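Local coordinates for MdbA protein (Corynebacterium diphtheriae, PDB 5C00), which is a thiol-disulfide oxidoreductase of the DsbA family, essential for viability, pilus assembly, toxin production and virulence, and probably acts in oxidative protein folding, at residues I47-D52 with I78-R83; F53-C58 with S184-F189; D138-A143 with E151-I156. All coordinates share one frame; numbering follows the deposited sequence. Where two conformers were deposited one is given.

Interaction 1. Residues I47-D52 with I78-R83; sequences IDFYED and IVVNLR
D48 and R83 both carry CG anti to their own carbonyl carbon (chi1 -66° in D48), and since both side chains rise from the same face of the sheet, these matching torsions lay them side by side, pointing the same way; R83 then runs extended to NE, ending beside the carboxylate. Its NE meets D48 OD1 at 2.9 Å in a salt bridge with a nearly straight N-H (168°). OD1 lies in the guanidinium plane, at its NE edge, but the carboxylate is turned 47° from that plane, and the bond meets OD1 from above the carboxylate. D30 and N172 take further guanidinium hydrogens, so the head group is held from several directions. The stem of R83 also covers Y50: CB sits over the ring face, 4.0 Å from the centroid, in a CH-pi contact, and CD lies against CZ and OH. These residues line adjacent parallel strands of a right-handed beta-alpha-beta unit, strand 45-52, helix 56-74 and strand 78-85, within the thioredoxin fold. Between the strands, I47 O is gripped twice by N81, from N at 2.8 Å and from ND2 at 2.9 Å, reaching it from opposite faces of the carbonyl plane. On the sheet face opposite D48 and R83, I47 CG1 packs on V80 CG2 (4.1 Å), and F49 CD2 lies 3.7 Å from L82 CD2. E51 OE1, salt-bridged to R120, touches that same leucine methyl.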
loop_
_atom_site.group_PDB
_atom_site.type_symbol
_atom_site.label_atom_id
_atom_site.label_comp_id
_atom_site.label_asym_id
_atom_site.label_seq_id
_atom_site.Cartn_x
_atom_site.Cartn_y
_atom_site.Cartn_z
ATOM N N ILE A 47 3.359 6.930 11.795
ATOM C CA ILE A 47 3.625 5.513 11.657
ATOM C C ILE A 47 4.410 5.359 10.388
ATOM O O ILE A 47 4.088 5.983 9.391
ATOM C CB ILE A 47 2.328 4.719 11.575
ATOM C CG1 ILE A 47 1.378 5.092 12.708
ATOM C CG2 ILE A 47 2.599 3.231 11.507
ATOM C CD1 ILE A 47 1.868 4.741 14.085
ATOM N N ASP A 48 5.450 4.549 10.425
ATOM C CA ASP A 48 6.081 4.086 9.207
ATOM C C ASP A 48 5.791 2.615 9.108
ATOM O O ASP A 48 6.150 1.835 9.986
ATOM C CB ASP A 48 7.578 4.361 9.223
ATOM C CG ASP A 48 7.896 5.847 9.197
ATOM O OD1 ASP A 48 7.552 6.508 8.211
ATOM O OD2 ASP A 48 8.491 6.348 10.185
ATOM N N PHE A 49 5.025 2.262 8.070
ATOM C CA PHE A 49 4.560 0.903 7.905
ATOM C C PHE A 49 5.153 0.414 6.604
ATOM O O PHE A 49 4.821 0.899 5.527
ATOM C CB PHE A 49 3.040 0.915 7.910
ATOM C CG PHE A 49 2.385 -0.442 7.856
ATOM C CD1 PHE A 49 3.091 -1.632 7.971
ATOM C CD2 PHE A 49 1.003 -0.505 7.695
ATOM C CE1 PHE A 49 2.444 -2.849 7.910
ATOM C CE2 PHE A 49 0.349 -1.721 7.633
ATOM C CZ PHE A 49 1.071 -2.896 7.741
ATOM N N TYR A 50 6.029 -0.567 6.719
ATOM C CA TYR A 50 6.764 -1.123 5.580
ATOM C C TYR A 50 6.093 -2.414 5.137
ATOM O O TYR A 50 5.858 -3.296 5.954
ATOM C CB TYR A 50 8.206 -1.382 5.936
ATOM C CG TYR A 50 9.019 -0.142 6.270
ATOM C CD1 TYR A 50 9.002 0.404 7.549
ATOM C CD2 TYR A 50 9.825 0.473 5.295
ATOM C CE1 TYR A 50 9.737 1.548 7.863
ATOM C CE2 TYR A 50 10.584 1.596 5.602
ATOM C CZ TYR A 50 10.510 2.138 6.874
ATOM O OH TYR A 50 11.312 3.215 7.171
ATOM N N GLU A 51 5.780 -2.500 3.853
ATOM C CA GLU A 51 5.207 -3.727 3.335
ATOM C C GLU A 51 5.641 -3.935 1.907
ATOM O O GLU A 51 6.178 -3.032 1.236
ATOM C CB GLU A 51 3.672 -3.781 3.506
ATOM C CG GLU A 51 2.920 -2.705 2.844
ATOM C CD GLU A 51 1.385 -2.608 3.193
ATOM O OE1 GLU A 51 0.802 -1.685 2.640
ATOM O OE2 GLU A 51 0.801 -3.368 4.018
ATOM N N ASP A 52 5.418 -5.156 1.456
ATOM C CA ASP A 52 5.724 -5.576 0.056
ATOM C C ASP A 52 4.490 -6.364 -0.438
ATOM O O ASP A 52 3.970 -7.239 0.272
ATOM C CB ASP A 52 7.040 -6.352 0.097
ATOM C CG ASP A 52 7.515 -6.862 -1.283
ATOM O OD1 ASP A 52 6.742 -7.504 -2.025
ATOM O OD2 ASP A 52 8.706 -6.675 -1.586
ATOM N N ILE A 78 -3.556 8.695 14.351
ATOM C CA ILE A 78 -2.322 8.348 13.676
ATOM C C ILE A 78 -2.299 8.859 12.255
ATOM O O ILE A 78 -3.354 9.042 11.651
ATOM C CB ILE A 78 -2.104 6.830 13.661
ATOM C CG1 ILE A 78 -3.183 6.076 12.903
ATOM C CG2 ILE A 78 -2.071 6.341 15.086
ATOM C CD1 ILE A 78 -2.882 4.603 12.796
ATOM N N VAL A 79 -1.098 9.127 11.771
ATOM C CA VAL A 79 -0.840 9.392 10.366
ATOM C C VAL A 79 0.043 8.269 9.861
ATOM O O VAL A 79 1.079 8.020 10.442
ATOM C CB VAL A 79 -0.180 10.756 10.203
ATOM C CG1 VAL A 79 0.270 10.979 8.767
ATOM C CG2 VAL A 79 -1.200 11.815 10.601
ATOM N N VAL A 80 -0.406 7.534 8.844
ATOM C CA VAL A 80 0.324 6.347 8.397
ATOM C C VAL A 80 1.108 6.549 7.113
ATOM O O VAL A 80 0.555 6.851 6.037
ATOM C CB VAL A 80 -0.595 5.103 8.246
ATOM C CG1 VAL A 80 0.258 3.910 7.841
ATOM C CG2 VAL A 80 -1.277 4.797 9.569
ATOM N N ASN A 81 2.413 6.433 7.238
ATOM C CA ASN A 81 3.246 6.434 6.078
ATOM C C ASN A 81 3.450 5.011 5.584
ATOM O O ASN A 81 4.254 4.279 6.144
ATOM C CB ASN A 81 4.591 7.075 6.385
ATOM C CG ASN A 81 4.432 8.475 6.914
ATOM O OD1 ASN A 81 4.295 9.410 6.155
ATOM N ND2 ASN A 81 4.413 8.613 8.221
ATOM N N LEU A 82 2.778 4.674 4.482
ATOM C CA LEU A 82 2.918 3.393 3.854
ATOM C C LEU A 82 4.161 3.459 2.966
ATOM O O LEU A 82 4.219 4.268 2.013
ATOM C CB LEU A 82 1.694 3.007 3.024
ATOM C CG LEU A 82 0.409 2.767 3.809
ATOM C CD1 LEU A 82 -0.724 2.648 2.817
ATOM C CD2 LEU A 82 0.517 1.528 4.665
ATOM N N ARG A 83 5.177 2.702 3.371
ATOM C CA ARG A 83 6.488 2.670 2.737
ATOM C C ARG A 83 6.641 1.328 2.050
ATOM O O ARG A 83 6.977 0.300 2.684
ATOM C CB ARG A 83 7.561 2.921 3.776
ATOM C CG ARG A 83 7.491 4.363 4.336
ATOM C CD ARG A 83 8.736 4.786 5.132
ATOM N NE ARG A 83 8.603 6.190 5.485
ATOM C CZ ARG A 83 8.829 7.204 4.656
ATOM N NH1 ARG A 83 9.246 7.002 3.426
ATOM N NH2 ARG A 83 8.600 8.446 5.058
HETATM O O HOH W 1 8.310 8.900 7.904
#

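Interaction 2. Residues F53-C58 with S184-F189; sequences FSCPHC and SSPRVF
C58 SG and C55 SG face the turn at S185-P186, and this sulfur-lined side is where the contact is close. C58 SG lies 3.5 Å from P186 N and 3.9 Å from P186 CD, so the second cysteine rests against the nitrogen end of the proline ring. S185 is modelled in two positions; in the conformer given, S185 OG lies 3.1 Å from C55 SG and 3.5 Å from C58 SG. With its SG anti to the backbone N (chi1 172°), C55 extends toward the serine from the N-cap position of helix 56-74. The peptide bond before P186 is cis, which turns the chain sharply at the cysteines before it enters strand 187-190. C58 touches E51 and P186 touches F49, both of strand 45-52.

The other side is looser. H57 meets the proline through CB, 4.1 Å from P186 CD, while its imidazole leads away from the turn and was deposited in two conformers; this histidine is exposed, as is P56. The two segments bury 183 Å² in all.

A CPHC sequence at a helix start facing a cis-proline is the active-site arrangement of thioredoxin-fold oxidoreductases. The sulfurs are not joined in a disulfide here, consistent with the dithiol form. C55 and C58 are probably the redox pair, and the cis-proline loop beside them probably borders the place where a substrate thiol or disulfide is engaged, as in DsbA relatives.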
loop_
_atom_site.group_PDB
_atom_site.type_symbol
_atom_site.label_atom_id
_atom_site.label_comp_id
_atom_site.label_asym_id
_atom_site.label_seq_id
_atom_site.Cartn_x
_atom_site.Cartn_y
_atom_site.Cartn_z
ATOM N N PHE A 53 4.029 -6.081 -1.644
ATOM C CA PHE A 53 2.833 -6.755 -2.176
ATOM C C PHE A 53 3.013 -8.271 -2.460
ATOM O O PHE A 53 2.018 -8.955 -2.712
ATOM C CB PHE A 53 2.316 -6.063 -3.389
ATOM C CG PHE A 53 1.478 -4.847 -3.082
ATOM C CD1 PHE A 53 0.140 -5.006 -2.700
ATOM C CD2 PHE A 53 2.007 -3.559 -3.180
ATOM C CE1 PHE A 53 -0.654 -3.924 -2.417
ATOM C CE2 PHE A 53 1.207 -2.480 -2.867
ATOM C CZ PHE A 53 -0.114 -2.648 -2.518
ATOM N N SER A 54 4.231 -8.808 -2.373
ATOM C CA SER A 54 4.410 -10.248 -2.518
ATOM C C SER A 54 4.631 -10.948 -1.176
ATOM O O SER A 54 4.943 -12.136 -1.148
ATOM C CB SER A 54 5.571 -10.566 -3.451
ATOM O OG SER A 54 5.316 -9.967 -4.708
ATOM N N CYS A 55 4.498 -10.215 -0.089
ATOM C CA CYS A 55 4.794 -10.730 1.247
ATOM C C CYS A 55 3.553 -11.346 1.921
ATOM O O CYS A 55 2.603 -10.644 2.222
ATOM C CB CYS A 55 5.357 -9.570 2.045
ATOM S SG CYS A 55 5.584 -9.908 3.778
ATOM N N PRO A 56 3.566 -12.669 2.157
ATOM C CA PRO A 56 2.371 -13.311 2.710
ATOM C C PRO A 56 2.077 -12.852 4.118
ATOM O O PRO A 56 0.922 -12.724 4.490
ATOM C CB PRO A 56 2.678 -14.827 2.688
ATOM C CG PRO A 56 4.069 -14.964 2.199
ATOM C CD PRO A 56 4.568 -13.635 1.684
ATOM N N HIS A 57 3.111 -12.573 4.906
ATOM C CA HIS A 57 2.863 -12.149 6.266
ATOM C C HIS A 57 2.396 -10.689 6.315
ATOM O O HIS A 57 1.751 -10.304 7.256
ATOM C CB HIS A 57 4.049 -12.440 7.194
ATOM C CG HIS A 57 4.254 -13.903 7.456
ATOM N ND1 HIS A 57 5.498 -14.460 7.679
ATOM C CD2 HIS A 57 3.368 -14.928 7.501
ATOM C CE1 HIS A 57 5.370 -15.766 7.851
ATOM N NE2 HIS A 57 4.086 -16.077 7.744
ATOM N N CYS A 58 2.659 -9.900 5.267
ATOM C CA CYS A 58 2.075 -8.549 5.160
ATOM C C CYS A 58 0.586 -8.651 4.920
ATOM O O CYS A 58 -0.187 -7.949 5.535
ATOM C CB CYS A 58 2.647 -7.731 3.984
ATOM S SG CYS A 58 4.344 -7.201 4.236
ATOM N N SER A 184 13.063 -6.480 5.624
ATOM C CA SER A 184 12.081 -7.528 5.716
ATOM C C SER A 184 10.703 -6.815 5.862
ATOM O O SER A 184 10.646 -5.599 5.973
ATOM C CB SER A 184 12.398 -8.443 6.880
ATOM O OG SER A 184 12.451 -7.736 8.100
ATOM N N SER A 185 9.623 -7.566 5.857
ATOM C CA SER A 185 8.291 -6.992 5.903
ATOM C C SER A 185 7.315 -8.046 6.466
ATOM O O SER A 185 7.583 -9.245 6.321
ATOM C CB SER A 185 7.865 -6.594 4.506
ATOM O OG SER A 185 7.786 -7.763 3.700
ATOM N N PRO A 186 6.243 -7.613 7.148
ATOM C CA PRO A 186 5.925 -6.241 7.516
ATOM C C PRO A 186 6.789 -5.702 8.659
ATOM O O PRO A 186 7.264 -6.470 9.499
ATOM C CB PRO A 186 4.510 -6.321 8.013
ATOM C CG PRO A 186 4.396 -7.685 8.631
ATOM C CD PRO A 186 5.262 -8.553 7.741
ATOM N N ARG A 187 6.932 -4.378 8.699
ATOM C CA ARG A 187 7.570 -3.708 9.825
ATOM C C ARG A 187 6.766 -2.459 10.170
ATOM O O ARG A 187 6.303 -1.764 9.282
ATOM C CB ARG A 187 9.009 -3.264 9.469
ATOM C CG ARG A 187 9.895 -4.313 8.802
ATOM C CD ARG A 187 10.415 -5.379 9.727
ATOM N NE ARG A 187 11.459 -4.825 10.570
ATOM C CZ ARG A 187 12.735 -4.624 10.218
ATOM N NH1 ARG A 187 13.229 -5.077 9.076
ATOM N NH2 ARG A 187 13.533 -4.009 11.061
ATOM N N VAL A 188 6.634 -2.158 11.448
ATOM C CA VAL A 188 5.917 -0.975 11.875
ATOM C C VAL A 188 6.770 -0.184 12.888
ATOM O O VAL A 188 7.368 -0.763 13.786
ATOM C CB VAL A 188 4.605 -1.380 12.534
ATOM C CG1 VAL A 188 3.919 -0.175 13.181
ATOM C CG2 VAL A 188 3.689 -2.100 11.530
ATOM N N PHE A 189 6.813 1.116 12.724
ATOM C CA PHE A 189 7.462 2.022 13.668
ATOM C C PHE A 189 6.440 3.052 14.088
ATOM O O PHE A 189 5.620 3.542 13.247
ATOM C CB PHE A 189 8.637 2.767 12.971
ATOM C CG PHE A 189 9.790 1.871 12.547
ATOM C CD1 PHE A 189 9.680 1.021 11.470
ATOM C CD2 PHE A 189 11.020 1.933 13.205
ATOM C CE1 PHE A 189 10.740 0.205 11.064
ATOM C CE2 PHE A 189 12.074 1.160 12.800
ATOM C CZ PHE A 189 11.935 0.262 11.759
#

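Interaction 3. Residues D138-A143 with E151-I156; sequences DFADVA and EVTQKI
I156 points from helix 151-156 straight at A140 and A143, and its two branches divide between them. CG2, anti to the backbone N, reaches back to A140, lying 3.6 Å from A140 CB and 3.5 Å from A140 N. The other branch runs extended from CA (chi2 178°), carrying CD1 one turn farther along helix 138-143 to A143 CB at 3.6 Å. The isoleucine thus straddles the two alanines, whose CB atoms both point toward the opposing helix. F139 comes in at the margin: its CB lies 4.1 Å from I156 CG2, but its ring leads away to the helices 96-109 and 113-125 and meets W134 edge to face.

One turn back, T153 presents its methyl group to A140 alone of the two alanines. CG2 lies 3.6 Å from A140 O and 4.0 Å from A140 CB, while OG1 is turned to S149 O and hydrogen-bonds there. A140 CB in turn touches both T153 O, at 3.6 Å, and I156 CG2, the two partners lying on the same general side of it. Such short residues let the segments approach closely, with an axis separation of 8.4 Å. No hydrogen bond crosses between them; D141, farther round its helix, adds a salt bridge to R157 of helix 150-158.

With their N-to-C directions 168° apart and a short connection between them, helices 136-145 and 150-158 form an antiparallel helical hairpin, consistent with the helical insertion by which DsbA-like proteins differ from plain thioredoxin.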
loop_
_atom_site.group_PDB
_atom_site.type_symbol
_atom_site.label_atom_id
_atom_site.label_comp_id
_atom_site.label_asym_id
_atom_site.label_seq_id
_atom_site.Cartn_x
_atom_site.Cartn_y
_atom_site.Cartn_z
ATOM N N ASP A 138 -3.485 -6.781 -16.282
ATOM C CA ASP A 138 -4.357 -7.340 -15.264
ATOM C C ASP A 138 -4.473 -6.379 -14.117
ATOM O O ASP A 138 -5.580 -6.078 -13.652
ATOM C CB ASP A 138 -3.834 -8.699 -14.819
ATOM C CG ASP A 138 -3.746 -9.677 -15.983
ATOM O OD1 ASP A 138 -4.830 -10.125 -16.507
ATOM O OD2 ASP A 138 -2.621 -9.969 -16.428
ATOM N N PHE A 139 -3.346 -5.869 -13.630
ATOM C CA PHE A 139 -3.420 -4.861 -12.587
ATOM C C PHE A 139 -4.270 -3.660 -13.019
ATOM O O PHE A 139 -5.022 -3.065 -12.216
ATOM C CB PHE A 139 -2.021 -4.431 -12.181
ATOM C CG PHE A 139 -1.278 -5.492 -11.415
ATOM C CD1 PHE A 139 -1.557 -5.701 -10.077
ATOM C CD2 PHE A 139 -0.315 -6.274 -12.013
ATOM C CE1 PHE A 139 -0.895 -6.683 -9.356
ATOM C CE2 PHE A 139 0.367 -7.255 -11.299
ATOM C CZ PHE A 139 0.090 -7.443 -9.962
ATOM N N ALA A 140 -4.140 -3.262 -14.270
ATOM C CA ALA A 140 -4.902 -2.109 -14.764
ATOM C C ALA A 140 -6.402 -2.374 -14.841
ATOM O O ALA A 140 -7.200 -1.530 -14.471
ATOM C CB ALA A 140 -4.381 -1.683 -16.121
ATOM N N ASP A 141 -6.783 -3.552 -15.311
ATOM C CA ASP A 141 -8.211 -3.858 -15.475
ATOM C C ASP A 141 -8.844 -3.772 -14.078
ATOM O O ASP A 141 -9.968 -3.292 -13.912
ATOM C CB ASP A 141 -8.437 -5.247 -16.035
ATOM C CG ASP A 141 -8.435 -5.302 -17.563
ATOM O OD1 ASP A 141 -7.964 -4.365 -18.253
ATOM O OD2 ASP A 141 -8.945 -6.336 -18.075
ATOM N N VAL A 142 -8.153 -4.335 -13.082
ATOM C CA VAL A 142 -8.703 -4.408 -11.745
ATOM C C VAL A 142 -8.832 -3.024 -11.120
ATOM O O VAL A 142 -9.847 -2.710 -10.478
ATOM C CB VAL A 142 -7.929 -5.391 -10.839
ATOM C CG1 VAL A 142 -8.442 -5.321 -9.407
ATOM C CG2 VAL A 142 -8.134 -6.787 -11.361
ATOM N N ALA A 143 -7.813 -2.176 -11.299
ATOM C CA ALA A 143 -7.901 -0.812 -10.886
ATOM C C ALA A 143 -9.126 -0.115 -11.492
ATOM O O ALA A 143 -9.829 0.615 -10.789
ATOM C CB ALA A 143 -6.617 -0.056 -11.265
ATOM N N GLU A 151 -7.248 7.680 -17.077
ATOM C CA GLU A 151 -5.882 8.162 -17.027
ATOM C C GLU A 151 -4.985 7.245 -16.195
ATOM O O GLU A 151 -3.905 6.889 -16.609
ATOM C CB GLU A 151 -5.849 9.562 -16.413
ATOM C CG GLU A 151 -4.507 10.267 -16.537
ATOM C CD GLU A 151 -3.781 10.457 -15.214
ATOM O OE1 GLU A 151 -4.449 10.518 -14.149
ATOM O OE2 GLU A 151 -2.526 10.559 -15.257
ATOM N N VAL A 152 -5.455 6.902 -15.005
ATOM C CA VAL A 152 -4.726 6.025 -14.114
ATOM C C VAL A 152 -4.581 4.637 -14.748
ATOM O O VAL A 152 -3.485 4.025 -14.718
ATOM C CB VAL A 152 -5.404 5.912 -12.732
ATOM C CG1 VAL A 152 -4.793 4.826 -11.888
ATOM C CG2 VAL A 152 -5.261 7.220 -12.006
ATOM N N THR A 153 -5.672 4.143 -15.306
ATOM C CA THR A 153 -5.709 2.808 -15.876
ATOM C C THR A 153 -4.681 2.660 -17.014
ATOM O O THR A 153 -3.887 1.712 -17.059
ATOM C CB THR A 153 -7.122 2.467 -16.364
ATOM O OG1 THR A 153 -8.044 2.549 -15.270
ATOM C CG2 THR A 153 -7.151 1.046 -16.920
ATOM N N GLN A 154 -4.651 3.625 -17.924
ATOM C CA GLN A 154 -3.674 3.601 -19.004
ATOM C C GLN A 154 -2.245 3.739 -18.486
ATOM O O GLN A 154 -1.353 3.079 -18.950
ATOM C CB GLN A 154 -4.007 4.658 -20.055
ATOM C CG GLN A 154 -3.166 4.532 -21.337
ATOM C CD GLN A 154 -3.348 3.205 -22.074
ATOM O OE1 GLN A 154 -4.433 2.611 -22.106
ATOM N NE2 GLN A 154 -2.290 2.752 -22.695
ATOM N N LYS A 155 -2.033 4.572 -17.480
ATOM C CA LYS A 155 -0.742 4.675 -16.844
ATOM C C LYS A 155 -0.272 3.308 -16.300
ATOM O O LYS A 155 0.880 2.930 -16.459
ATOM C CB LYS A 155 -0.838 5.698 -15.726
ATOM C CG LYS A 155 0.368 5.807 -14.828
ATOM C CD LYS A 155 0.176 6.918 -13.819
ATOM C CE LYS A 155 -0.285 8.221 -14.458
ATOM N NZ LYS A 155 0.075 9.350 -13.575
ATOM N N ILE A 156 -1.175 2.560 -15.656
ATOM C CA ILE A 156 -0.807 1.261 -15.158
ATOM C C ILE A 156 -0.403 0.301 -16.316
ATOM O O ILE A 156 0.582 -0.446 -16.220
ATOM C CB ILE A 156 -1.960 0.650 -14.327
ATOM C CG1 ILE A 156 -2.181 1.547 -13.088
ATOM C CG2 ILE A 156 -1.637 -0.816 -13.979
ATOM C CD1 ILE A 156 -3.290 1.154 -12.152
#

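Overall arrangement
Interactions 1 and 2 meet on one sheet of the thioredoxin fold, their centres about 10 Å apart. Strand 45-52 pairs with strand 78-85 on one side and with strand 187-190 on the other, and leads directly into helix 56-74, at whose start the two cysteines lie. Along the chain their segments alternate, so the sheet brings the late cis-proline turn back beside the early cysteine motif. Interaction 3 comes from the helical region between these parts of the chain; its centre is about 24 Å from each of the others, and its nearest atoms are about 7 Å from interaction 2. A redox-type core and a helical hairpin remote from the sheet are thus combined in one chain.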